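Local coordinates for CHAD domain protein (PDB 6RN5) that probably binds inorganic polyphosphate through its all-helical CHAD domain and also binds copper ions, at residues Asp241-Leu246 and Phe360-Ala365; Leu282-His287 and Leu305-Ala310. All blocks are in the same frame, centred on the assembly; numbering follows the deposited sequence.

Contacts 1 and 2 lie side by side in an all-helical chain, their centres about 11 Å apart. Contact 2 (282-287 with 305-310) is nested in sequence inside the loop closed by contact 1 (241-246 with 360-365). Four helices are thereby tied together: 229-244, 274-295, 305-331 and 338-366. The two contacts touch directly. Ala242 CB meets Leu283 CD1 at 3.4 Å, and Phe362 CD1 lies 3.7 Å from Ala310 O. Contact 2 is buried, whereas contact 1 is only partly so. Both are away from the copper and carbonate sites. A sulfate is weakly bound by Arg285, on helix 274-295 but outside the interface of contact 2, and is also bonded by Arg281.

Contact 1 (Asp241-Leu246 and Phe360-Ala365); sequences DAVAAL and FAFQQA
Val243 comes from helix 229-244 and Phe362 from helix 338-366, their side chains approaching from opposite directions. The tight part of the contact is small. Val243 CG2 reaches the edge of the phenyl ring, near its plane, 3.7 Å from Phe362 CZ. The other methyl sits a little farther off, with Val243 CG1 4.1 Å from Phe362 CE2. The two methyls thus sit along the CE2-CZ side of the ring, one slightly to either side of its plane. On Phe362, CG is anti to the backbone N (chi1 168°), which carries the ring out from its helix and across to the valine.

Leu246 makes the looser part. Its side chain crosses that of Phe362 at about a right angle and only one methyl arrives, Leu246 CD1, at 4.2 Å from Phe362 CE2. The backbone has left regular helix here, yet Leu246 N still bonds to Val243 O (2.8 Å). That bond links the two residues that meet the ring.

The backbones stay well apart: the nearest alpha carbons, those of Val243 and Gln363, are 9.2 Å from each other. The ring of Phe362 is buried; Trp366 meets it with nearly parallel planes, and Ala310 and Leu314 of helix 305-331 also touch it. Val243 and Leu246 remain partly exposed, although helix 274-295 packs against them through Val280 and Trp277. Gln363 OE1 also accepts a hydrogen bond from Ile249 N, a polar tie to the chain just after 241-246.

Only apolar carbons meet across 241-246 and 360-365, and the area they bury is modest. The contact rests on van der Waals packing and probably on keeping water from these carbons, with no directional bond between the two segments, at a partly open margin of the helical bundle.

Contact 2 (Leu282-His287 and Leu305-Ala310); sequences LLLRLH and LRLLSA. With SO4 (sulfate ion), chain F.
Leu284 and Leu307 lead the apolar packing between helix 274-295 and helix 305-331. Leu284 CD1 lies 4.1 Å from Leu307 CD2. The other methyl, Leu284 CD2, meets Ala310 CB at 4.0 Å. CG anti to the backbone N (chi1 169°) aims the branch point of Leu284 at the partner helix, where one methyl meets Leu307 and the other Ala310, three residues on. Leu239 of helix 229-244 also touches Leu284.

A methyl-to-imidazole contact continues the packing. Leu307 CD1 approaches the ring of His287 obliquely and sits 3.6 Å from His287 CD2, about as near to NE2. The side chains cross at close to a right angle. Lys236 and Leu239 touch the histidine as well.

The two segments run roughly antiparallel, at 148° between their directions, with axes 11.0 Å apart. They belong to neighbouring helices of the all-helical CHAD fold, and at this spacing the contact is made mostly by side chains.

A polar contact is made nearby by Arg285, which takes no part in the packing against 305-310. It turns to a sulfate that probably came from the crystallisation liquor and may mimic a phosphate. The anion lies at the edge of the guanidinium, with its sulfur in the plane. Two weak hydrogen bonds hold it: Arg285 NH1 to sulfate O2 at 3.3 Å, and Arg285 NH2 to sulfate O3 at 3.5 Å. A bend at chi3 (55°) swings the guanidinium toward the anion, which Arg281 also binds. A leucine in place of Arg285 would probably leave the sulfate held less firmly, without this two-pronged positive partner.

Contact 1 (Asp241-Leu246 and Phe360-Ala365)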
loop_
_atom_site.group_PDB
_atom_site.type_symbol
_atom_site.label_atom_id
_atom_site.label_comp_id
_atom_site.label_asym_id
_atom_site.label_seq_id
_atom_site.Cartn_x
_atom_site.Cartn_y
_atom_site.Cartn_z
ATOM N N ASP A 241 -5.727 19.792 23.319
ATOM C CA ASP A 241 -7.111 19.840 22.843
ATOM C C ASP A 241 -7.191 19.490 21.354
ATOM O O ASP A 241 -8.128 18.814 20.933
ATOM C CB ASP A 241 -7.716 21.211 23.027
ATOM C CG ASP A 241 -7.831 21.603 24.488
ATOM O OD1 ASP A 241 -7.729 20.744 25.401
ATOM O OD2 ASP A 241 -7.943 22.803 24.726
ATOM N N ALA A 242 -6.219 19.957 20.567
ATOM C CA ALA A 242 -6.194 19.622 19.143
ATOM C C ALA A 242 -5.943 18.149 18.899
ATOM O O ALA A 242 -6.581 17.540 18.036
ATOM C CB ALA A 242 -5.178 20.481 18.384
ATOM N N VAL A 243 -5.027 17.573 19.665
ATOM C CA VAL A 243 -4.802 16.165 19.553
ATOM C C VAL A 243 -6.085 15.358 19.877
ATOM O O VAL A 243 -6.469 14.457 19.097
ATOM C CB VAL A 243 -3.644 15.718 20.438
ATOM C CG1 VAL A 243 -3.613 14.186 20.519
ATOM C CG2 VAL A 243 -2.320 16.297 19.885
ATOM N N ALA A 244 -6.741 15.687 20.999
ATOM C CA ALA A 244 -8.044 15.067 21.391
ATOM C C ALA A 244 -9.064 15.090 20.261
ATOM O O ALA A 244 -9.828 14.171 20.110
ATOM C CB ALA A 244 -8.642 15.762 22.628
ATOM N N ALA A 245 -9.041 16.134 19.459
ATOM C CA ALA A 245 -9.931 16.264 18.324
ATOM C C ALA A 245 -9.517 15.468 17.073
ATOM O O ALA A 245 -10.293 15.414 16.131
ATOM C CB ALA A 245 -10.102 17.729 17.974
ATOM N N LEU A 246 -8.338 14.833 17.044
ATOM C CA LEU A 246 -8.009 13.932 15.908
ATOM C C LEU A 246 -8.661 12.532 16.038
ATOM O O LEU A 246 -8.746 11.967 17.146
ATOM C CB LEU A 246 -6.505 13.662 15.816
ATOM C CG LEU A 246 -5.542 14.813 15.804
ATOM C CD1 LEU A 246 -4.105 14.302 15.929
ATOM C CD2 LEU A 246 -5.768 15.613 14.539
ATOM N N PHE A 360 -0.121 6.833 12.782
ATOM C CA PHE A 360 -0.043 5.777 13.776
ATOM C C PHE A 360 1.177 5.949 14.726
ATOM O O PHE A 360 1.046 5.833 15.950
ATOM C CB PHE A 360 -0.021 4.416 13.068
ATOM C CG PHE A 360 -0.046 3.228 14.005
ATOM C CD1 PHE A 360 -1.210 2.892 14.687
ATOM C CD2 PHE A 360 1.089 2.431 14.181
ATOM C CE1 PHE A 360 -1.247 1.793 15.543
ATOM C CE2 PHE A 360 1.065 1.339 15.047
ATOM C CZ PHE A 360 -0.112 1.020 15.730
ATOM N N ALA A 361 2.348 6.230 14.168
ATOM C CA ALA A 361 3.519 6.468 14.988
ATOM C C ALA A 361 3.281 7.631 15.980
ATOM O O ALA A 361 3.608 7.529 17.173
ATOM C CB ALA A 361 4.751 6.714 14.120
ATOM N N PHE A 362 2.681 8.717 15.509
ATOM C CA PHE A 362 2.422 9.839 16.388
ATOM C C PHE A 362 1.531 9.370 17.529
ATOM O O PHE A 362 1.813 9.620 18.699
ATOM C CB PHE A 362 1.700 10.972 15.672
ATOM C CG PHE A 362 1.164 12.018 16.606
ATOM C CD1 PHE A 362 1.977 13.055 17.057
ATOM C CD2 PHE A 362 -0.164 11.959 17.064
ATOM C CE1 PHE A 362 1.483 14.009 17.952
ATOM C CE2 PHE A 362 -0.676 12.941 17.925
ATOM C CZ PHE A 362 0.147 13.952 18.381
ATOM N N GLN A 363 0.439 8.717 17.164
ATOM C CA GLN A 363 -0.510 8.189 18.147
ATOM C C GLN A 363 0.121 7.295 19.225
ATOM O O GLN A 363 -0.157 7.462 20.393
ATOM C CB GLN A 363 -1.617 7.423 17.448
ATOM C CG GLN A 363 -2.843 7.221 18.324
ATOM C CD GLN A 363 -3.842 6.273 17.687
ATOM O OE1 GLN A 363 -4.861 6.706 17.145
ATOM N NE2 GLN A 363 -3.541 4.981 17.724
ATOM N N GLN A 364 0.991 6.379 18.837
ATOM C CA GLN A 364 1.667 5.515 19.799
ATOM C C GLN A 364 2.587 6.300 20.700
ATOM O O GLN A 364 2.665 6.029 21.899
ATOM C CB GLN A 364 2.487 4.432 19.091
ATOM C CG GLN A 364 1.682 3.588 18.125
ATOM C CD GLN A 364 0.526 2.929 18.795
ATOM O OE1 GLN A 364 -0.636 3.296 18.574
ATOM N NE2 GLN A 364 0.829 1.966 19.657
ATOM N N ALA A 365 3.313 7.243 20.116
ATOM C CA ALA A 365 4.193 8.093 20.880
ATOM C C ALA A 365 3.407 8.996 21.834
ATOM O O ALA A 365 3.823 9.228 22.983
ATOM C CB ALA A 365 5.037 8.935 19.957
#

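Contact 2 (Leu282-His287 and Leu305-Ala310)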
loop_
_atom_site.group_PDB
_atom_site.type_symbol
_atom_site.label_atom_id
_atom_site.label_comp_id
_atom_site.label_asym_id
_atom_site.label_seq_id
_atom_site.Cartn_x
_atom_site.Cartn_y
_atom_site.Cartn_z
ATOM N N LEU A 282 2.252 22.122 14.008
ATOM C CA LEU A 282 2.621 23.486 14.437
ATOM C C LEU A 282 2.399 23.739 15.932
ATOM O O LEU A 282 3.215 24.417 16.543
ATOM C CB LEU A 282 1.910 24.568 13.616
ATOM C CG LEU A 282 2.184 24.530 12.115
ATOM C CD1 LEU A 282 1.257 25.492 11.395
ATOM C CD2 LEU A 282 3.630 24.841 11.759
ATOM N N LEU A 283 1.305 23.203 16.500
ATOM C CA LEU A 283 0.985 23.453 17.900
ATOM C C LEU A 283 2.067 22.754 18.771
ATOM O O LEU A 283 2.449 23.228 19.830
ATOM C CB LEU A 283 -0.414 22.948 18.254
ATOM C CG LEU A 283 -1.593 23.753 17.683
ATOM C CD1 LEU A 283 -2.913 22.992 17.738
ATOM C CD2 LEU A 283 -1.768 25.106 18.354
ATOM N N LEU A 284 2.532 21.625 18.313
ATOM C CA LEU A 284 3.536 20.880 19.074
ATOM C C LEU A 284 4.837 21.670 19.118
ATOM O O LEU A 284 5.482 21.801 20.151
ATOM C CB LEU A 284 3.707 19.476 18.506
ATOM C CG LEU A 284 4.926 18.742 19.072
ATOM C CD1 LEU A 284 4.795 18.600 20.562
ATOM C CD2 LEU A 284 5.021 17.372 18.434
ATOM N N ARG A 285 5.180 22.259 17.994
ATOM C CA ARG A 285 6.351 23.107 17.932
ATOM C C ARG A 285 6.258 24.346 18.819
ATOM O O ARG A 285 7.216 24.686 19.532
ATOM C CB ARG A 285 6.665 23.474 16.494
ATOM C CG ARG A 285 8.161 23.640 16.353
ATOM C CD ARG A 285 8.633 23.637 14.940
ATOM N NE ARG A 285 7.944 24.640 14.143
ATOM C CZ ARG A 285 8.080 24.742 12.817
ATOM N NH1 ARG A 285 8.921 23.937 12.170
ATOM N NH2 ARG A 285 7.392 25.657 12.141
ATOM N N LEU A 286 5.076 24.982 18.827
ATOM C CA LEU A 286 4.807 26.097 19.727
ATOM C C LEU A 286 5.053 25.697 21.161
ATOM O O LEU A 286 5.658 26.454 21.914
ATOM C CB LEU A 286 3.372 26.634 19.524
ATOM C CG LEU A 286 3.226 27.390 18.188
ATOM C CD1 LEU A 286 1.768 27.793 17.819
ATOM C CD2 LEU A 286 4.082 28.633 18.249
ATOM N N HIS A 287 4.578 24.510 21.525
ATOM C CA HIS A 287 4.730 23.967 22.883
ATOM C C HIS A 287 6.226 23.698 23.188
ATOM O O HIS A 287 6.709 24.019 24.222
ATOM C CB HIS A 287 3.853 22.675 23.017
ATOM C CG HIS A 287 4.094 21.887 24.262
ATOM N ND1 HIS A 287 3.933 22.415 25.529
ATOM C CD2 HIS A 287 4.449 20.589 24.438
ATOM C CE1 HIS A 287 4.186 21.477 26.426
ATOM N NE2 HIS A 287 4.498 20.358 25.790
ATOM N N LEU A 305 11.756 12.801 25.317
ATOM C CA LEU A 305 11.897 11.916 24.162
ATOM C C LEU A 305 10.564 11.572 23.570
ATOM O O LEU A 305 10.472 11.338 22.388
ATOM C CB LEU A 305 12.599 10.601 24.564
ATOM C CG LEU A 305 14.048 10.768 25.053
ATOM C CD1 LEU A 305 14.404 9.692 26.066
ATOM C CD2 LEU A 305 15.024 10.778 23.891
ATOM N N ARG A 306 9.537 11.488 24.400
ATOM C CA ARG A 306 8.197 11.294 23.893
ATOM C C ARG A 306 7.785 12.428 22.963
ATOM O O ARG A 306 7.265 12.155 21.882
ATOM C CB ARG A 306 7.185 11.142 25.023
ATOM C CG ARG A 306 5.742 11.244 24.531
ATOM C CD ARG A 306 4.769 10.791 25.595
ATOM N NE ARG A 306 3.483 11.467 25.538
ATOM C CZ ARG A 306 3.281 12.759 25.813
ATOM N NH1 ARG A 306 4.290 13.582 26.146
ATOM N NH2 ARG A 306 2.044 13.238 25.733
ATOM N N LEU A 307 8.035 13.682 23.351
ATOM C CA LEU A 307 7.663 14.821 22.503
ATOM C C LEU A 307 8.521 14.866 21.273
ATOM O O LEU A 307 8.055 15.237 20.211
ATOM C CB LEU A 307 7.804 16.184 23.184
ATOM C CG LEU A 307 6.789 16.563 24.250
ATOM C CD1 LEU A 307 6.942 18.059 24.575
ATOM C CD2 LEU A 307 5.360 16.186 23.857
ATOM N N LEU A 308 9.785 14.504 21.398
ATOM C CA LEU A 308 10.619 14.459 20.203
ATOM C C LEU A 308 10.171 13.362 19.268
ATOM O O LEU A 308 10.130 13.590 18.084
ATOM C CB LEU A 308 12.099 14.376 20.561
ATOM C CG LEU A 308 12.498 15.685 21.301
ATOM C CD1 LEU A 308 13.799 15.507 22.088
ATOM C CD2 LEU A 308 12.567 16.922 20.397
ATOM N N SER A 309 9.779 12.200 19.783
ATOM C CA SER A 309 9.248 11.181 18.918
ATOM C C SER A 309 7.937 11.632 18.230
ATOM O O SER A 309 7.735 11.399 17.042
ATOM C CB SER A 309 9.000 9.894 19.686
ATOM O OG SER A 309 8.428 8.920 18.793
ATOM N N ALA A 310 7.044 12.283 18.960
ATOM C CA ALA A 310 5.783 12.762 18.359
ATOM C C ALA A 310 6.080 13.731 17.258
ATOM O O ALA A 310 5.464 13.696 16.191
ATOM C CB ALA A 310 4.904 13.440 19.395
HETATM S S SO4 F . 8.873 24.525 8.492
HETATM O O1 SO4 F . 9.374 25.852 8.961
HETATM O O2 SO4 F . 9.748 23.467 9.011
HETATM O O3 SO4 F . 7.450 24.260 8.946
HETATM O O4 SO4 F . 9.010 24.526 7.018
#